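Local coordinates for protein ribonucleoside-diphosphate reductase, alpha chain (Actinobacillus ureae ATCC 25976, PDB 6DQX) that probably reduces ribonucleoside diphosphates to deoxyribonucleotides, as the catalytic alpha subunit of a class Id ribonucleotide reductase, at residues P246-K251 against K548-Q553. Numbering follows the deposited sequence.
Sequences PYLFFK and KSIYYQ
The ring of Tyr-247 meets those of Tyr-551 and Tyr-552 at one end of a short antiparallel strand pair. Tyr-247 CB sits 3.7 Å from Ile-550 O. Its first torsion (chi1 -45°) sets CG anti to the carbonyl carbon, and the ring then runs beside Tyr-551, both pointing the same way. CD1 meets O and CD1 of Tyr-551; Tyr-247 CE1 comes within 3.5 Å of Tyr-551 CD1, which lies over one face of the Tyr-247 ring toward its rim. The two planes are oblique to each other. CE1 is also the edge atom directed at the face of Tyr-552, an edge-to-face pair with planes 70° apart. CZ touches Tyr-551 CE1, and Tyr-247 OH, at the tip, is 2.7 Å from a water oxygen that is also hydrogen-bonded to Tyr-551 OH. This shared water ties two of the three phenols in the aromatic cluster.

Beyond the rings the backbones zip together. Leu-248 and Ile-550 form a hydrogen-bonded pair, Leu-248 N to Ile-550 O and Ile-550 N to Leu-248 O, both 3.0 Å, and their CB atoms meet on the same sheet face. Phe-249 and Ser-549 follow as a non-hydrogen-bonded pair, with Ser-549 OG bonded to Thr-276 O. The last bond, Phe-250 N to Lys-548 O, is bent (141° at the hydrogen), its donor standing above the carbonyl plane; Phe-250 is the N-cap of helix 251-256.

In the mixed sheet, strand 247-249 lies between strand 209-213, which runs parallel to it, and strand 549-554, which runs antiparallel, within the ribonucleotide reductase barrel. Leu-248 and Ile-550 pack on helices 227-243 and 532-544, while Tyr-247 and Phe-249 lean on Tyr-209 and Cys-213 of strand 209-213.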
ATOM      1  N   PRO A 246      -3.582 -23.498  -4.035  1.00 20.45           N
ATOM      2  CA  PRO A 246      -4.553 -22.446  -4.419  1.00 19.96           C
ATOM      3  C   PRO A 246      -5.993 -22.916  -4.567  1.00 19.11           C
ATOM      4  O   PRO A 246      -6.235 -24.070  -4.862  1.00 18.52           O
ATOM      5  CB  PRO A 246      -4.055 -22.015  -5.803  1.00 20.28           C
ATOM      6  CG  PRO A 246      -3.315 -23.200  -6.338  1.00 20.66           C
ATOM      7  CD  PRO A 246      -2.686 -23.850  -5.148  1.00 20.75           C
ATOM      8  N   TYR A 247      -6.919 -21.976  -4.464  1.00 18.77           N
ATOM      9  CA  TYR A 247      -8.273 -22.171  -5.018  1.00 16.98           C
ATOM     10  C   TYR A 247      -8.209 -22.377  -6.532  1.00 16.01           C
ATOM     11  O   TYR A 247      -7.282 -21.918  -7.212  1.00 15.15           O
ATOM     12  CB  TYR A 247      -9.174 -20.944  -4.709  1.00 17.22           C
ATOM     13  CG  TYR A 247      -9.089 -20.437  -3.282  1.00 17.67           C
ATOM     14  CD1 TYR A 247      -8.898 -21.313  -2.231  1.00 18.93           C
ATOM     15  CD2 TYR A 247      -9.223 -19.074  -2.985  1.00 19.98           C
ATOM     16  CE1 TYR A 247      -8.835 -20.876  -0.929  1.00 20.41           C
ATOM     17  CE2 TYR A 247      -9.156 -18.624  -1.668  1.00 20.42           C
ATOM     18  CZ  TYR A 247      -8.951 -19.535  -0.654  1.00 21.52           C
ATOM     19  OH  TYR A 247      -8.872 -19.141   0.679  1.00 28.40           O
ATOM     20  N   LEU A 248      -9.183 -23.106  -7.075  1.00 15.47           N
ATOM     21  CA  LEU A 248      -9.312 -23.270  -8.503  1.00 15.26           C
ATOM     22  C   LEU A 248     -10.513 -22.482  -8.999  1.00 14.59           C
ATOM     23  O   LEU A 248     -11.589 -22.569  -8.418  1.00 13.88           O
ATOM     24  CB  LEU A 248      -9.472 -24.738  -8.840  1.00 16.44           C
ATOM     25  CG  LEU A 248      -8.230 -25.567  -8.469  1.00 17.84           C
ATOM     26  CD1 LEU A 248      -8.548 -27.044  -8.603  1.00 18.66           C
ATOM     27  CD2 LEU A 248      -7.057 -25.180  -9.355  1.00 19.86           C
ATOM     28  N   PHE A 249     -10.305 -21.713 -10.062  1.00 13.63           N
ATOM     29  CA  PHE A 249     -11.384 -20.960 -10.720  1.00 13.30           C
ATOM     30  C   PHE A 249     -11.421 -21.453 -12.151  1.00 13.72           C
ATOM     31  O   PHE A 249     -10.506 -21.193 -12.955  1.00 12.55           O
ATOM     32  CB  PHE A 249     -11.135 -19.460 -10.589  1.00 13.14           C
ATOM     33  CG  PHE A 249     -12.124 -18.601 -11.320  1.00 13.40           C
ATOM     34  CD1 PHE A 249     -13.425 -18.468 -10.867  1.00 13.85           C
ATOM     35  CD2 PHE A 249     -11.751 -17.905 -12.452  1.00 13.78           C
ATOM     36  CE1 PHE A 249     -14.332 -17.655 -11.545  1.00 13.71           C
ATOM     37  CE2 PHE A 249     -12.648 -17.097 -13.132  1.00 14.02           C
ATOM     38  CZ  PHE A 249     -13.944 -16.985 -12.682  1.00 13.64           C
ATOM     39  N   PHE A 250     -12.445 -22.247 -12.470  1.00 13.18           N
ATOM     40  CA  PHE A 250     -12.621 -22.745 -13.839  1.00 13.20           C
ATOM     41  C   PHE A 250     -13.322 -21.703 -14.680  1.00 13.79           C
ATOM     42  O   PHE A 250     -14.535 -21.673 -14.806  1.00 13.56           O
ATOM     43  CB  PHE A 250     -13.365 -24.082 -13.822  1.00 13.83           C
ATOM     44  CG  PHE A 250     -12.602 -25.160 -13.135  1.00 15.00           C
ATOM     45  CD1 PHE A 250     -11.341 -25.516 -13.605  1.00 16.17           C
ATOM     46  CD2 PHE A 250     -13.105 -25.800 -12.011  1.00 16.12           C
ATOM     47  CE1 PHE A 250     -10.614 -26.511 -12.968  1.00 16.98           C
ATOM     48  CE2 PHE A 250     -12.371 -26.795 -11.372  1.00 16.51           C
ATOM     49  CZ  PHE A 250     -11.135 -27.146 -11.862  1.00 17.22           C
ATOM     50  N   LYS A 251     -12.505 -20.841 -15.283  1.00 14.88           N
ATOM     51  CA  LYS A 251     -12.988 -19.584 -15.825  1.00 14.90           C
ATOM     52  C   LYS A 251     -13.934 -19.760 -16.994  1.00 15.34           C
ATOM     53  O   LYS A 251     -14.836 -18.939 -17.212  1.00 16.08           O
ATOM     54  CB  LYS A 251     -11.801 -18.669 -16.192  1.00 15.72           C
ATOM     55  CG  LYS A 251     -10.797 -19.257 -17.181  1.00 16.76           C
ATOM     56  CD  LYS A 251      -9.665 -18.259 -17.423  1.00 16.81           C
ATOM     57  CE  LYS A 251      -8.446 -18.915 -18.032  1.00 18.17           C
ATOM     58  NZ  LYS A 251      -7.427 -17.891 -18.432  1.00 18.99           N
ATOM     59  N   LYS A 548     -17.625 -24.335 -11.289  1.00 13.24           N
ATOM     60  CA  LYS A 548     -16.972 -23.043 -11.591  1.00 13.14           C
ATOM     61  C   LYS A 548     -15.755 -22.805 -10.689  1.00 12.74           C
ATOM     62  O   LYS A 548     -14.882 -21.970 -11.026  1.00 12.52           O
ATOM     63  CB  LYS A 548     -17.966 -21.898 -11.462  1.00 13.37           C
ATOM     64  CG  LYS A 548     -19.204 -22.066 -12.317  1.00 13.46           C
ATOM     65  CD  LYS A 548     -20.256 -21.036 -11.952  1.00 13.14           C
ATOM     66  CE  LYS A 548     -21.403 -21.070 -12.907  1.00 13.11           C
ATOM     67  NZ  LYS A 548     -22.492 -20.102 -12.599  1.00 12.93           N
ATOM     68  N   SER A 549     -15.679 -23.521  -9.569  1.00 12.40           N
ATOM     69  CA  SER A 549     -14.566 -23.366  -8.630  1.00 12.74           C
ATOM     70  C   SER A 549     -14.410 -24.558  -7.711  1.00 13.86           C
ATOM     71  O   SER A 549     -15.320 -25.394  -7.588  1.00 12.98           O
ATOM     72  CB  SER A 549     -14.732 -22.093  -7.780  1.00 12.78           C
ATOM     73  OG  SER A 549     -15.920 -22.147  -6.998  1.00 12.09           O
ATOM     74  N   ILE A 550     -13.241 -24.650  -7.100  1.00 13.64           N
ATOM     75  CA  ILE A 550     -12.985 -25.509  -5.954  1.00 14.09           C
ATOM     76  C   ILE A 550     -12.310 -24.622  -4.905  1.00 14.41           C
ATOM     77  O   ILE A 550     -11.471 -23.783  -5.250  1.00 14.98           O
ATOM     78  CB  ILE A 550     -12.063 -26.710  -6.288  1.00 15.16           C
ATOM     79  CG1 ILE A 550     -12.757 -27.716  -7.219  1.00 16.86           C
ATOM     80  CG2 ILE A 550     -11.607 -27.409  -5.019  1.00 15.32           C
ATOM     81  CD1 ILE A 550     -13.882 -28.493  -6.582  1.00 16.79           C
ATOM     82  N   TYR A 551     -12.662 -24.833  -3.642  1.00 13.82           N
ATOM     83  CA  TYR A 551     -12.161 -24.048  -2.516  1.00 14.35           C
ATOM     84  C   TYR A 551     -10.943 -24.762  -1.882  1.00 15.25           C
ATOM     85  O   TYR A 551      -9.932 -24.835  -2.552  1.00 16.13           O
ATOM     86  CB  TYR A 551     -13.316 -23.788  -1.555  1.00 14.07           C
ATOM     87  CG  TYR A 551     -13.158 -22.712  -0.496  1.00 14.03           C
ATOM     88  CD1 TYR A 551     -12.249 -21.661  -0.628  1.00 14.69           C
ATOM     89  CD2 TYR A 551     -13.964 -22.737   0.634  1.00 14.67           C
ATOM     90  CE1 TYR A 551     -12.157 -20.679   0.360  1.00 15.38           C
ATOM     91  CE2 TYR A 551     -13.893 -21.767   1.596  1.00 15.76           C
ATOM     92  CZ  TYR A 551     -12.980 -20.751   1.458  1.00 15.91           C
ATOM     93  OH  TYR A 551     -12.922 -19.808   2.437  1.00 18.49           O
ATOM     94  N   TYR A 552     -11.014 -25.237  -0.640  1.00 17.67           N
ATOM     95  CA  TYR A 552      -9.887 -25.907   0.047  1.00 20.05           C
ATOM     96  C   TYR A 552      -9.855 -27.411  -0.172  1.00 19.99           C
ATOM     97  O   TYR A 552     -10.897 -28.058  -0.224  1.00 19.81           O
ATOM     98  CB  TYR A 552      -9.987 -25.734   1.577  1.00 24.09           C
ATOM     99  CG  TYR A 552      -9.446 -24.458   2.114  1.00 29.69           C
ATOM    100  CD1 TYR A 552      -8.097 -24.356   2.496  1.00 31.90           C
ATOM    101  CD2 TYR A 552     -10.281 -23.334   2.278  1.00 33.42           C
ATOM    102  CE1 TYR A 552      -7.592 -23.165   3.014  1.00 35.30           C
ATOM    103  CE2 TYR A 552      -9.784 -22.128   2.783  1.00 34.08           C
ATOM    104  CZ  TYR A 552      -8.444 -22.043   3.145  1.00 37.41           C
ATOM    105  OH  TYR A 552      -7.955 -20.851   3.645  1.00 40.47           O
ATOM    106  N   GLN A 553      -8.648 -27.975  -0.226  1.00 20.66           N
ATOM    107  CA  GLN A 553      -8.479 -29.411  -0.130  1.00 20.40           C
ATOM    108  C   GLN A 553      -7.985 -29.643   1.270  1.00 22.22           C
ATOM    109  O   GLN A 553      -6.854 -29.253   1.599  1.00 21.81           O
ATOM    110  CB  GLN A 553      -7.479 -29.908  -1.161  1.00 21.24           C
ATOM    111  CG  GLN A 553      -7.276 -31.416  -1.175  1.00 21.12           C
ATOM    112  CD  GLN A 553      -6.129 -31.833  -2.057  1.00 21.79           C
ATOM    113  OE1 GLN A 553      -6.057 -31.461  -3.238  1.00 21.88           O
ATOM    114  NE2 GLN A 553      -5.232 -32.650  -1.503  1.00 23.56           N
TER
HETATM  115  O   HOH W   1     -10.803 -17.998   2.171  1.00 27.12           O